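PDB 6FN6: fatty acid synthase 1, isoform A from Drosophila melanogaster, which probably carries out the dehydratase, enoylreductase and ketoreductase steps of NADPH-dependent fatty acid synthesis, this chain being the modifying region of the multifunctional enzyme. Local coordinates for residues Q43-A46 / K47-S51; S869-N872 / D873-E877; Q965-M968 / I969-Q973; T1072-G1075 / L1076-A1080. All blocks are in the same frame, centred on the assembly; numbering follows the deposited sequence.

Contacts 1 to 4 come in series along the chain, each a local meeting of neighbouring residues, and they sample three enzymatic parts of the modifying region. Contact 1 ends helix 34-48 of the dehydratase part; contact 2 joins strand 868-872 to helix 876-885 in the enoylreductase part; contacts 3 and 4 lie on helices 963-974 and 1072-1090 of the ketoreductase. No two touch. Even contacts 3 and 4 have centres about 33 Å apart, and contacts 1 and 4 about 68 Å. Contacts 2 and 3 fall on opposite sides of the chain's centre. The spacing reflects separately folded catalytic parts; at contact 3, the Arg971-Glu137 salt bridge and the Arg970-Thr157 hydrogen bond join ketoreductase to dehydratase.

Contact 1. Residues Q43-A46 / K47-S51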
ATOM      1  N   GLN A  43     -28.135   8.346   2.878  1.00 54.09           N
ATOM      2  CA  GLN A  43     -29.535   8.051   3.159  1.00 60.98           C
ATOM      3  C   GLN A  43     -29.744   6.612   3.615  1.00 60.96           C
ATOM      4  O   GLN A  43     -30.232   6.370   4.719  1.00 59.29           O
ATOM      5  CB  GLN A  43     -30.390   8.333   1.923  1.00 66.29           C
ATOM      6  CG  GLN A  43     -30.655   9.812   1.694  1.00 70.13           C
ATOM      7  CD  GLN A  43     -31.454  10.079   0.438  1.00 74.37           C
ATOM      8  OE1 GLN A  43     -31.590   9.211  -0.423  1.00 74.36           O
ATOM      9  NE2 GLN A  43     -31.991  11.288   0.327  1.00 76.72           N
ATOM     10  N   THR A  44     -29.365   5.659   2.770  1.00 67.74           N
ATOM     11  CA  THR A  44     -29.600   4.251   3.063  1.00 73.28           C
ATOM     12  C   THR A  44     -28.927   3.827   4.363  1.00 70.65           C
ATOM     13  O   THR A  44     -29.483   3.037   5.123  1.00 72.14           O
ATOM     14  CB  THR A  44     -29.095   3.343   1.925  1.00 76.74           C
ATOM     15  OG1 THR A  44     -27.734   3.668   1.615  1.00 75.22           O
ATOM     16  CG2 THR A  44     -29.959   3.513   0.680  1.00 79.22           C
ATOM     17  N   PHE A  45     -27.734   4.353   4.617  1.00 65.06           N
ATOM     18  CA  PHE A  45     -26.992   4.000   5.824  1.00 66.20           C
ATOM     19  C   PHE A  45     -27.722   4.448   7.084  1.00 67.10           C
ATOM     20  O   PHE A  45     -27.730   3.739   8.091  1.00 72.56           O
ATOM     21  CB  PHE A  45     -25.590   4.609   5.791  1.00 65.32           C
ATOM     22  CG  PHE A  45     -24.735   4.214   6.960  1.00 67.50           C
ATOM     23  CD1 PHE A  45     -24.312   2.902   7.114  1.00 68.89           C
ATOM     24  CD2 PHE A  45     -24.348   5.152   7.900  1.00 68.11           C
ATOM     25  CE1 PHE A  45     -23.525   2.534   8.188  1.00 70.72           C
ATOM     26  CE2 PHE A  45     -23.560   4.789   8.976  1.00 70.57           C
ATOM     27  CZ  PHE A  45     -23.147   3.478   9.120  1.00 71.76           C
ATOM     28  N   ALA A  46     -28.333   5.626   7.029  1.00 61.22           N
ATOM     29  CA  ALA A  46     -29.086   6.138   8.167  1.00 61.86           C
ATOM     30  C   ALA A  46     -30.370   5.340   8.362  1.00 66.47           C
ATOM     31  O   ALA A  46     -30.828   5.138   9.488  1.00 64.17           O
ATOM     32  CB  ALA A  46     -29.403   7.611   7.971  1.00 58.42           C
ATOM     33  N   LYS A  47     -30.942   4.883   7.254  1.00 57.33           N
ATOM     34  CA  LYS A  47     -32.199   4.152   7.289  1.00 60.00           C
ATOM     35  C   LYS A  47     -32.039   2.830   8.041  1.00 61.51           C
ATOM     36  O   LYS A  47     -32.871   2.485   8.881  1.00 64.35           O
ATOM     37  CB  LYS A  47     -32.715   3.909   5.869  1.00 67.01           C
ATOM     38  CG  LYS A  47     -34.200   3.582   5.801  1.00 77.34           C
ATOM     39  CD  LYS A  47     -34.694   3.515   4.363  1.00 85.03           C
ATOM     40  CE  LYS A  47     -36.153   3.082   4.289  1.00 94.08           C
ATOM     41  NZ  LYS A  47     -37.066   4.086   4.912  1.00 99.23           N
ATOM     42  N   MET A  48     -30.968   2.097   7.746  1.00 78.09           N
ATOM     43  CA  MET A  48     -30.744   0.802   8.385  1.00 86.20           C
ATOM     44  C   MET A  48     -30.326   0.980   9.841  1.00 85.88           C
ATOM     45  O   MET A  48     -30.508   0.077  10.658  1.00 88.51           O
ATOM     46  CB  MET A  48     -29.684  -0.024   7.641  1.00 88.77           C
ATOM     47  CG  MET A  48     -28.441   0.726   7.188  1.00 90.31           C
ATOM     48  SD  MET A  48     -27.346  -0.291   6.174  1.00 91.06           S
ATOM     49  CE  MET A  48     -28.374  -0.624   4.743  1.00 90.88           C
ATOM     50  N   GLN A  49     -29.753   2.136  10.162  1.00 65.82           N
ATOM     51  CA  GLN A  49     -29.425   2.458  11.548  1.00 66.18           C
ATOM     52  C   GLN A  49     -30.687   2.829  12.323  1.00 67.09           C
ATOM     53  O   GLN A  49     -30.657   2.948  13.547  1.00 69.46           O
ATOM     54  CB  GLN A  49     -28.407   3.595  11.617  1.00 69.73           C
ATOM     55  CG  GLN A  49     -27.018   3.195  11.153  1.00 72.33           C
ATOM     56  CD  GLN A  49     -26.282   2.362  12.185  1.00 77.19           C
ATOM     57  OE1 GLN A  49     -26.607   2.398  13.373  1.00 81.33           O
ATOM     58  NE2 GLN A  49     -25.292   1.601  11.735  1.00 77.33           N
ATOM     59  N   GLY A  50     -31.787   3.034  11.603  1.00 67.24           N
ATOM     60  CA  GLY A  50     -33.069   3.294  12.229  1.00 70.22           C
ATOM     61  C   GLY A  50     -33.512   4.743  12.152  1.00 69.91           C
ATOM     62  O   GLY A  50     -34.689   5.049  12.351  1.00 72.11           O
ATOM     63  N   SER A  51     -32.568   5.636  11.875  1.00 83.85           N
ATOM     64  CA  SER A  51     -32.840   7.069  11.899  1.00 86.71           C
ATOM     65  C   SER A  51     -33.194   7.629  10.524  1.00 87.49           C
ATOM     66  O   SER A  51     -33.067   6.947   9.507  1.00 85.73           O
ATOM     67  CB  SER A  51     -31.627   7.817  12.454  1.00 85.05           C
ATOM     68  OG  SER A  51     -31.344   7.412  13.782  1.00 87.33           O
TER
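Phe45 and Gln49 run side by side in the same direction, one helical turn apart, and make the main side-chain meeting here. Gln49 CG lies over one face of the ring, while the amide nitrogen Gln49 NE2 comes to 3.9 Å from Phe45 CZ. The bend at chi2 of Gln49 (-76°) sets the amide beside the CZ end of the ring, its plane 53° from that of the ring. Among the backbone bonds, Lys47 N donates to Gln43 O at 3.0 Å and Met48 N to Thr44 O at 3.2 Å, whereas Gln49 N to Phe45 O is weak. Helix 34-48, which lies in the N-terminal hotdog region predicted for the dehydratase, then stops in a Schellman motif: Gly50 takes a positive phi of 105°, Gly50 N binds Lys47 O at 3.0 Å, and Ser51 N makes a weak bond to Ala46 O. At this phi a beta carbon on Gly50 would collide with the carbonyl oxygen of Gln49. As for packing on the strands, Thr44 and Met48 both rest on Phe83 of strand 76-83, whose ring also meets that of Phe45; Met48 touches Thr7 of strand 7-12 as well, and Thr44 OG1 is hydrogen-bonded to Leu40 O.

Contact 2. Residues S869-N872 / D873-E877; sequences SVFN and DQQVE
Asn872 and Gln875 satisfy each other through both backbone and side chain. Gln875 OE1 accepts Asn872 N at 3.3 Å with a fairly straight N-H...O angle of 160°, although the donor stands above the plane of the amide carbonyl. In return Gln875 N donates to Asn872 O at 3.0 Å, closing a type I beta turn from Asn872 to Gln875. Gln875 N is shared, since it also bonds weakly to Asn872 OD1 at 3.1 Å, and Asn872 OD1 takes Gln874 N weakly at 3.3 Å, an Asx turn. With chi1 at 56°, CG of Asn872 sits between its backbone N and carbonyl carbon, and this folds OD1 back over the turn. The turn links strand 868-872 to helix 876-885 in the beta-alpha-beta unit completed by strand 891-895, in the enoylreductase part, whose sequence belongs to the zinc-binding dehydrogenase family, and Gln875 holds the N-cap position of that helix. Were Gln875 an alanine, Asn872 N is likely to lose its side-chain acceptor and the Asn872 amide part of its packing. Phe871 CD2 lies 3.8 Å from Gln875 OE1, ring and amide crossing nearly at right angles, and Asp873 O receives Trp585 NE1.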
ATOM      1  N   SER A 869      14.910   2.606 -34.742  1.00 61.26           N
ATOM      2  CA  SER A 869      13.917   2.429 -35.790  1.00 62.91           C
ATOM      3  C   SER A 869      13.582   3.817 -36.307  1.00 62.54           C
ATOM      4  O   SER A 869      12.755   4.523 -35.732  1.00 61.61           O
ATOM      5  CB  SER A 869      12.673   1.713 -35.264  1.00 64.14           C
ATOM      6  OG  SER A 869      13.022   0.501 -34.616  1.00 66.44           O
ATOM      7  N   VAL A 870      14.253   4.211 -37.385  1.00 69.46           N
ATOM      8  CA  VAL A 870      14.211   5.593 -37.848  1.00 68.28           C
ATOM      9  C   VAL A 870      13.052   5.841 -38.809  1.00 66.92           C
ATOM     10  O   VAL A 870      12.740   5.006 -39.659  1.00 69.11           O
ATOM     11  CB  VAL A 870      15.547   5.987 -38.511  1.00 67.71           C
ATOM     12  CG1 VAL A 870      15.585   7.484 -38.790  1.00 66.86           C
ATOM     13  CG2 VAL A 870      16.724   5.571 -37.638  1.00 67.83           C
ATOM     14  N   PHE A 871      12.424   7.004 -38.659  1.00 52.80           N
ATOM     15  CA  PHE A 871      11.373   7.450 -39.567  1.00 54.41           C
ATOM     16  C   PHE A 871      11.658   8.888 -39.999  1.00 58.36           C
ATOM     17  O   PHE A 871      12.136   9.690 -39.203  1.00 59.12           O
ATOM     18  CB  PHE A 871      10.001   7.356 -38.893  1.00 51.37           C
ATOM     19  CG  PHE A 871       9.611   5.961 -38.497  1.00 49.09           C
ATOM     20  CD1 PHE A 871      10.058   5.413 -37.306  1.00 49.04           C
ATOM     21  CD2 PHE A 871       8.791   5.198 -39.312  1.00 49.57           C
ATOM     22  CE1 PHE A 871       9.698   4.130 -36.937  1.00 49.16           C
ATOM     23  CE2 PHE A 871       8.428   3.915 -38.949  1.00 50.14           C
ATOM     24  CZ  PHE A 871       8.881   3.381 -37.762  1.00 49.77           C
ATOM     25  N   ASN A 872      11.370   9.220 -41.254  1.00 50.11           N
ATOM     26  CA  ASN A 872      11.621  10.578 -41.740  1.00 52.39           C
ATOM     27  C   ASN A 872      10.456  11.498 -41.375  1.00 47.72           C
ATOM     28  O   ASN A 872       9.469  11.059 -40.781  1.00 46.69           O
ATOM     29  CB  ASN A 872      11.862  10.590 -43.255  1.00 61.98           C
ATOM     30  CG  ASN A 872      10.724   9.970 -44.039  1.00 68.56           C
ATOM     31  OD1 ASN A 872       9.579   9.951 -43.589  1.00 69.63           O
ATOM     32  ND2 ASN A 872      11.035   9.460 -45.226  1.00 72.18           N
ATOM     33  N   ASP A 873      10.585  12.778 -41.714  1.00 56.24           N
ATOM     34  CA  ASP A 873       9.636  13.798 -41.269  1.00 54.81           C
ATOM     35  C   ASP A 873       8.208  13.524 -41.739  1.00 55.21           C
ATOM     36  O   ASP A 873       7.254  14.038 -41.156  1.00 50.71           O
ATOM     37  CB  ASP A 873      10.079  15.187 -41.746  1.00 55.69           C
ATOM     38  CG  ASP A 873      10.382  15.231 -43.230  1.00 56.59           C
ATOM     39  OD1 ASP A 873      10.513  14.155 -43.849  1.00 57.59           O
ATOM     40  OD2 ASP A 873      10.496  16.348 -43.777  1.00 57.60           O
ATOM     41  N   GLN A 874       8.061  12.722 -42.789  1.00 72.44           N
ATOM     42  CA  GLN A 874       6.744  12.432 -43.352  1.00 77.55           C
ATOM     43  C   GLN A 874       6.078  11.235 -42.674  1.00 75.42           C
ATOM     44  O   GLN A 874       4.855  11.103 -42.702  1.00 74.51           O
ATOM     45  CB  GLN A 874       6.857  12.171 -44.856  1.00 86.31           C
ATOM     46  CG  GLN A 874       7.325  13.371 -45.666  1.00 91.58           C
ATOM     47  CD  GLN A 874       6.417  14.575 -45.509  1.00 92.46           C
ATOM     48  OE1 GLN A 874       5.245  14.441 -45.159  1.00 92.27           O
ATOM     49  NE2 GLN A 874       6.957  15.761 -45.764  1.00 93.36           N
ATOM     50  N   GLN A 875       6.886  10.360 -42.082  1.00 68.16           N
ATOM     51  CA  GLN A 875       6.380   9.133 -41.476  1.00 68.78           C
ATOM     52  C   GLN A 875       6.203   9.255 -39.962  1.00 63.45           C
ATOM     53  O   GLN A 875       6.457   8.298 -39.227  1.00 64.14           O
ATOM     54  CB  GLN A 875       7.328   7.973 -41.781  1.00 76.50           C
ATOM     55  CG  GLN A 875       7.574   7.730 -43.259  1.00 82.21           C
ATOM     56  CD  GLN A 875       8.853   6.953 -43.508  1.00 86.06           C
ATOM     57  OE1 GLN A 875       9.677   6.784 -42.608  1.00 85.59           O
ATOM     58  NE2 GLN A 875       9.032   6.486 -44.737  1.00 89.23           N
ATOM     59  N   VAL A 876       5.769  10.422 -39.494  1.00 49.97           N
ATOM     60  CA  VAL A 876       5.586  10.638 -38.061  1.00 43.60           C
ATOM     61  C   VAL A 876       4.441   9.782 -37.530  1.00 47.02           C
ATOM     62  O   VAL A 876       4.530   9.235 -36.432  1.00 44.72           O
ATOM     63  CB  VAL A 876       5.349  12.129 -37.752  1.00 40.57           C
ATOM     64  CG1 VAL A 876       5.127  12.345 -36.257  1.00 39.15           C
ATOM     65  CG2 VAL A 876       6.520  12.959 -38.237  1.00 41.09           C
ATOM     66  N   GLU A 877       3.363   9.679 -38.301  1.00 60.00           N
ATOM     67  CA  GLU A 877       2.219   8.866 -37.903  1.00 68.01           C
ATOM     68  C   GLU A 877       2.670   7.426 -37.679  1.00 69.92           C
ATOM     69  O   GLU A 877       2.447   6.850 -36.613  1.00 62.41           O
ATOM     70  CB  GLU A 877       1.108   8.925 -38.957  1.00 76.99           C
ATOM     71  CG  GLU A 877      -0.097   8.041 -38.646  1.00 82.40           C
ATOM     72  CD  GLU A 877      -1.139   8.060 -39.750  1.00 86.62           C
ATOM     73  OE1 GLU A 877      -1.107   8.990 -40.585  1.00 88.33           O
ATOM     74  OE2 GLU A 877      -1.991   7.147 -39.782  1.00 87.99           O
TER

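Contact 3. Residues Q965-M968 / I969-Q973; sequences QGLM and IRRWQ
Helix 963-974, the connecting helix of the beta-alpha-beta unit with strands 951-955 and 978-982 in the ketoreductase, sets Met968 against Trp972 one turn on. Met968 CB stands over the indole's six-membered ring, 3.9 Å from its centroid and 15° off the normal, a CH-pi contact. Bent at chi2 and chi3 (-54° and -56°), the thioether curls back so that Met968 CE reaches Trp972 CZ2 at 3.6 Å. The indole nitrogen is held by Asn942 OD1 of helix 935-946, whose first turn carries the end of a GxGxxG pattern, consistent with a Rossmann-type cofactor fold. Without the indole, as with a serine here, Met968 CB and CE would probably lose their aromatic surface and Asn942 OD1 its donor. Next to this, Leu967 CD2 covers one face of the Arg971 guanidinium, 3.7 Å from Arg971 CZ, while Leu967 CD1 approaches Arg970 NH2 at 3.6 Å. Both arginines have polar partners: Arg971 NH2 forms a salt bridge with Glu137 and Arg970 NE a hydrogen bond with Thr157, both in the dehydratase part, and Arg970 NH1 pairs with Glu974. Regular helical bonds, such as Trp972 N to Met968 O at 2.9 Å, fix the spacing beneath these side chains.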
ATOM      1  N   GLN A 965     -15.712  39.587 -17.458  1.00 36.36           N
ATOM      2  CA  GLN A 965     -14.803  40.538 -18.090  1.00 35.83           C
ATOM      3  C   GLN A 965     -13.578  40.748 -17.211  1.00 36.49           C
ATOM      4  O   GLN A 965     -12.446  40.585 -17.658  1.00 37.17           O
ATOM      5  CB  GLN A 965     -15.504  41.873 -18.347  1.00 37.96           C
ATOM      6  CG  GLN A 965     -16.392  41.888 -19.580  1.00 39.80           C
ATOM      7  CD  GLN A 965     -17.401  43.020 -19.556  1.00 40.52           C
ATOM      8  OE1 GLN A 965     -17.368  43.881 -18.675  1.00 38.80           O
ATOM      9  NE2 GLN A 965     -18.301  43.029 -20.530  1.00 42.99           N
ATOM     10  N   GLY A 966     -13.817  41.133 -15.960  1.00 34.81           N
ATOM     11  CA  GLY A 966     -12.741  41.339 -15.012  1.00 35.37           C
ATOM     12  C   GLY A 966     -11.875  40.100 -14.861  1.00 34.62           C
ATOM     13  O   GLY A 966     -10.661  40.199 -14.674  1.00 34.57           O
ATOM     14  N   LEU A 967     -12.506  38.931 -14.942  1.00 35.54           N
ATOM     15  CA  LEU A 967     -11.795  37.663 -14.841  1.00 33.97           C
ATOM     16  C   LEU A 967     -10.789  37.503 -15.974  1.00 35.44           C
ATOM     17  O   LEU A 967      -9.616  37.211 -15.742  1.00 36.79           O
ATOM     18  CB  LEU A 967     -12.785  36.493 -14.851  1.00 33.84           C
ATOM     19  CG  LEU A 967     -12.193  35.078 -14.879  1.00 33.72           C
ATOM     20  CD1 LEU A 967     -11.257  34.851 -13.700  1.00 32.73           C
ATOM     21  CD2 LEU A 967     -13.302  34.034 -14.894  1.00 32.03           C
ATOM     22  N   MET A 968     -11.254  37.697 -17.203  1.00 32.93           N
ATOM     23  CA  MET A 968     -10.405  37.530 -18.376  1.00 32.39           C
ATOM     24  C   MET A 968      -9.252  38.531 -18.363  1.00 32.20           C
ATOM     25  O   MET A 968      -8.125  38.200 -18.735  1.00 31.24           O
ATOM     26  CB  MET A 968     -11.229  37.686 -19.654  1.00 35.94           C
ATOM     27  CG  MET A 968     -12.231  36.558 -19.887  1.00 38.30           C
ATOM     28  SD  MET A 968     -11.502  34.904 -19.854  1.00 41.21           S
ATOM     29  CE  MET A 968     -10.235  35.053 -21.113  1.00 38.53           C
ATOM     30  N   ILE A 969      -9.539  39.754 -17.938  1.00 34.51           N
ATOM     31  CA  ILE A 969      -8.518  40.791 -17.879  1.00 35.91           C
ATOM     32  C   ILE A 969      -7.474  40.385 -16.845  1.00 35.89           C
ATOM     33  O   ILE A 969      -6.273  40.514 -17.082  1.00 34.87           O
ATOM     34  CB  ILE A 969      -9.140  42.173 -17.565  1.00 37.43           C
ATOM     35  CG1 ILE A 969     -10.074  42.597 -18.702  1.00 37.23           C
ATOM     36  CG2 ILE A 969      -8.053  43.227 -17.346  1.00 36.00           C
ATOM     37  CD1 ILE A 969     -10.951  43.788 -18.378  1.00 37.10           C
ATOM     38  N   ARG A 970      -7.937  39.894 -15.700  1.00 34.44           N
ATOM     39  CA  ARG A 970      -7.035  39.443 -14.647  1.00 34.02           C
ATOM     40  C   ARG A 970      -6.141  38.319 -15.165  1.00 33.35           C
ATOM     41  O   ARG A 970      -4.933  38.312 -14.929  1.00 32.94           O
ATOM     42  CB  ARG A 970      -7.818  38.971 -13.418  1.00 34.11           C
ATOM     43  CG  ARG A 970      -6.923  38.605 -12.245  1.00 38.85           C
ATOM     44  CD  ARG A 970      -7.711  38.241 -10.998  1.00 41.89           C
ATOM     45  NE  ARG A 970      -8.462  36.998 -11.155  1.00 42.46           N
ATOM     46  CZ  ARG A 970      -7.921  35.785 -11.104  1.00 41.10           C
ATOM     47  NH1 ARG A 970      -6.615  35.641 -10.928  1.00 40.93           N
ATOM     48  NH2 ARG A 970      -8.685  34.711 -11.251  1.00 40.46           N
ATOM     49  N   ARG A 971      -6.742  37.372 -15.879  1.00 33.63           N
ATOM     50  CA  ARG A 971      -5.999  36.244 -16.422  1.00 37.27           C
ATOM     51  C   ARG A 971      -4.968  36.695 -17.457  1.00 36.61           C
ATOM     52  O   ARG A 971      -3.847  36.183 -17.485  1.00 36.56           O
ATOM     53  CB  ARG A 971      -6.962  35.230 -17.044  1.00 45.29           C
ATOM     54  CG  ARG A 971      -7.809  34.479 -16.026  1.00 52.96           C
ATOM     55  CD  ARG A 971      -8.735  33.477 -16.696  1.00 61.87           C
ATOM     56  NE  ARG A 971      -9.361  32.576 -15.730  1.00 72.53           N
ATOM     57  CZ  ARG A 971     -10.455  31.860 -15.969  1.00 83.85           C
ATOM     58  NH1 ARG A 971     -11.063  31.931 -17.145  1.00 88.17           N
ATOM     59  NH2 ARG A 971     -10.947  31.068 -15.026  1.00 88.65           N
ATOM     60  N   TRP A 972      -5.334  37.666 -18.291  1.00 41.45           N
ATOM     61  CA  TRP A 972      -4.420  38.174 -19.310  1.00 41.20           C
ATOM     62  C   TRP A 972      -3.278  38.952 -18.669  1.00 45.61           C
ATOM     63  O   TRP A 972      -2.130  38.865 -19.105  1.00 46.22           O
ATOM     64  CB  TRP A 972      -5.160  39.059 -20.314  1.00 39.45           C
ATOM     65  CG  TRP A 972      -6.180  38.326 -21.129  1.00 35.70           C
ATOM     66  CD1 TRP A 972      -6.137  37.021 -21.520  1.00 34.54           C
ATOM     67  CD2 TRP A 972      -7.406  38.858 -21.643  1.00 33.37           C
ATOM     68  NE1 TRP A 972      -7.257  36.707 -22.249  1.00 34.51           N
ATOM     69  CE2 TRP A 972      -8.053  37.819 -22.337  1.00 33.14           C
ATOM     70  CE3 TRP A 972      -8.017  40.112 -21.584  1.00 33.94           C
ATOM     71  CZ2 TRP A 972      -9.281  37.996 -22.969  1.00 32.98           C
ATOM     72  CZ3 TRP A 972      -9.233  40.285 -22.211  1.00 33.85           C
ATOM     73  CH2 TRP A 972      -9.853  39.234 -22.894  1.00 33.25           C
ATOM     74  N   GLN A 973      -3.597  39.719 -17.632  1.00 48.24           N
ATOM     75  CA  GLN A 973      -2.595  40.534 -16.960  1.00 52.70           C
ATOM     76  C   GLN A 973      -1.625  39.651 -16.187  1.00 55.91           C
ATOM     77  O   GLN A 973      -0.429  39.942 -16.112  1.00 55.90           O
ATOM     78  CB  GLN A 973      -3.264  41.544 -16.028  1.00 53.85           C
ATOM     79  CG  GLN A 973      -3.907  42.706 -16.766  1.00 55.71           C
ATOM     80  CD  GLN A 973      -4.620  43.670 -15.841  1.00 56.52           C
ATOM     81  OE1 GLN A 973      -5.176  43.271 -14.818  1.00 57.02           O
ATOM     82  NE2 GLN A 973      -4.611  44.949 -16.200  1.00 55.29           N
TER

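Contact 4. Residues T1072-G1075 / L1076-A1080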
ATOM      1  N   THR A1072     -32.757  47.297 -42.009  1.00 84.27           N
ATOM      2  CA  THR A1072     -32.210  47.770 -43.271  1.00 83.21           C
ATOM      3  C   THR A1072     -30.901  48.519 -43.026  1.00 77.00           C
ATOM      4  O   THR A1072     -30.008  48.521 -43.874  1.00 74.44           O
ATOM      5  CB  THR A1072     -33.212  48.684 -44.016  1.00 87.36           C
ATOM      6  OG1 THR A1072     -32.628  49.145 -45.241  1.00 88.01           O
ATOM      7  CG2 THR A1072     -33.610  49.886 -43.161  1.00 89.28           C
ATOM      8  N   ASN A1073     -30.794  49.157 -41.863  1.00 97.97           N
ATOM      9  CA  ASN A1073     -29.614  49.945 -41.521  1.00 90.04           C
ATOM     10  C   ASN A1073     -28.403  49.072 -41.213  1.00 79.42           C
ATOM     11  O   ASN A1073     -27.264  49.495 -41.413  1.00 69.60           O
ATOM     12  CB  ASN A1073     -29.907  50.851 -40.325  1.00 93.21           C
ATOM     13  CG  ASN A1073     -30.533  52.166 -40.733  1.00 95.84           C
ATOM     14  OD1 ASN A1073     -31.748  52.343 -40.650  1.00 97.16           O
ATOM     15  ND2 ASN A1073     -29.701  53.099 -41.176  1.00 95.25           N
ATOM     16  N   TYR A1074     -28.639  47.861 -40.720  1.00 62.68           N
ATOM     17  CA  TYR A1074     -27.535  46.961 -40.423  1.00 59.78           C
ATOM     18  C   TYR A1074     -26.910  46.506 -41.736  1.00 56.24           C
ATOM     19  O   TYR A1074     -25.686  46.454 -41.871  1.00 51.94           O
ATOM     20  CB  TYR A1074     -28.004  45.757 -39.602  1.00 65.07           C
ATOM     21  CG  TYR A1074     -26.869  44.966 -38.994  1.00 67.71           C
ATOM     22  CD1 TYR A1074     -26.254  45.390 -37.824  1.00 69.72           C
ATOM     23  CD2 TYR A1074     -26.411  43.796 -39.587  1.00 68.25           C
ATOM     24  CE1 TYR A1074     -25.214  44.675 -37.262  1.00 69.42           C
ATOM     25  CE2 TYR A1074     -25.370  43.071 -39.030  1.00 67.57           C
ATOM     26  CZ  TYR A1074     -24.777  43.516 -37.868  1.00 67.49           C
ATOM     27  OH  TYR A1074     -23.741  42.805 -37.307  1.00 64.12           O
ATOM     28  N   GLY A1075     -27.759  46.190 -42.709  1.00 73.21           N
ATOM     29  CA  GLY A1075     -27.294  45.773 -44.017  1.00 71.97           C
ATOM     30  C   GLY A1075     -26.453  46.845 -44.682  1.00 69.29           C
ATOM     31  O   GLY A1075     -25.480  46.545 -45.375  1.00 68.70           O
ATOM     32  N   LEU A1076     -26.831  48.102 -44.468  1.00 43.72           N
ATOM     33  CA  LEU A1076     -26.110  49.225 -45.052  1.00 42.06           C
ATOM     34  C   LEU A1076     -24.781  49.436 -44.340  1.00 39.64           C
ATOM     35  O   LEU A1076     -23.818  49.917 -44.936  1.00 39.13           O
ATOM     36  CB  LEU A1076     -26.956  50.498 -44.991  1.00 49.74           C
ATOM     37  CG  LEU A1076     -28.094  50.590 -46.011  1.00 56.12           C
ATOM     38  CD1 LEU A1076     -29.037  51.736 -45.672  1.00 60.23           C
ATOM     39  CD2 LEU A1076     -27.542  50.756 -47.421  1.00 60.28           C
ATOM     40  N   ALA A1077     -24.731  49.087 -43.060  1.00 51.40           N
ATOM     41  CA  ALA A1077     -23.491  49.178 -42.301  1.00 49.19           C
ATOM     42  C   ALA A1077     -22.493  48.170 -42.861  1.00 46.99           C
ATOM     43  O   ALA A1077     -21.300  48.456 -42.968  1.00 45.65           O
ATOM     44  CB  ALA A1077     -23.739  48.933 -40.825  1.00 49.84           C
ATOM     45  N   ASN A1078     -22.991  46.990 -43.219  1.00 47.41           N
ATOM     46  CA  ASN A1078     -22.158  45.974 -43.853  1.00 47.99           C
ATOM     47  C   ASN A1078     -21.619  46.490 -45.181  1.00 45.48           C
ATOM     48  O   ASN A1078     -20.417  46.447 -45.436  1.00 44.28           O
ATOM     49  CB  ASN A1078     -22.948  44.683 -44.080  1.00 50.98           C
ATOM     50  CG  ASN A1078     -23.184  43.907 -42.802  1.00 50.71           C
ATOM     51  OD1 ASN A1078     -22.577  44.189 -41.770  1.00 49.54           O
ATOM     52  ND2 ASN A1078     -24.073  42.923 -42.865  1.00 49.93           N
ATOM     53  N   SER A1079     -22.522  46.982 -46.023  1.00 45.16           N
ATOM     54  CA  SER A1079     -22.145  47.518 -47.324  1.00 44.77           C
ATOM     55  C   SER A1079     -21.022  48.537 -47.177  1.00 42.51           C
ATOM     56  O   SER A1079     -20.058  48.529 -47.940  1.00 41.90           O
ATOM     57  CB  SER A1079     -23.352  48.158 -48.011  1.00 45.70           C
ATOM     58  OG  SER A1079     -22.988  48.707 -49.265  1.00 46.48           O
ATOM     59  N   ALA A1080     -21.155  49.409 -46.186  1.00 37.54           N
ATOM     60  CA  ALA A1080     -20.156  50.437 -45.924  1.00 38.24           C
ATOM     61  C   ALA A1080     -18.806  49.824 -45.545  1.00 39.17           C
ATOM     62  O   ALA A1080     -17.771  50.196 -46.097  1.00 36.16           O
ATOM     63  CB  ALA A1080     -20.641  51.367 -44.827  1.00 38.49           C
TER
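Tyr1074 and Asn1078 approach across one helical turn, their side chains set obliquely and the ring plane 74° from the amide plane. The approach is loose: Tyr1074 CE2 lies 4.1 Å from Asn1078 ND2. Two different first torsions bring it about. Tyr1074 swings its ring beside its own carbonyl carbon (chi1 -167°), which brings CE2 near Asn1078, whereas Asn1078 keeps CG next to its backbone N (chi1 -74°), which leaves Asn1078 CG 3.7 Å from Tyr1074 O. The amide is then fixed at both atoms, OD1 by Ser1060 OG and ND2 by Ser1061 O, while Tyr1074 OH makes weak bonds to Ser1061 N and Ala1012 O. The Tyr-x-x-x-Asn spacing at the start of helix 1072-1090 is consistent with the active-site helix of ketoreductases of the short-chain dehydrogenase fold. Leu1076 has nearly the same first torsion as Asn1078 but leaves the helix on another side, where it packs on Leu499 and Cys502 of helix 496-504. Ala1077 packs on Lys1035 and Val1036 of helix 1034-1049. The turn itself is closed by Asn1078 N to Tyr1074 O at 3.1 Å and by Ser1079 N to Gly1075 O, also 3.1 Å; Ser1079 OG is bound to Gly495 O.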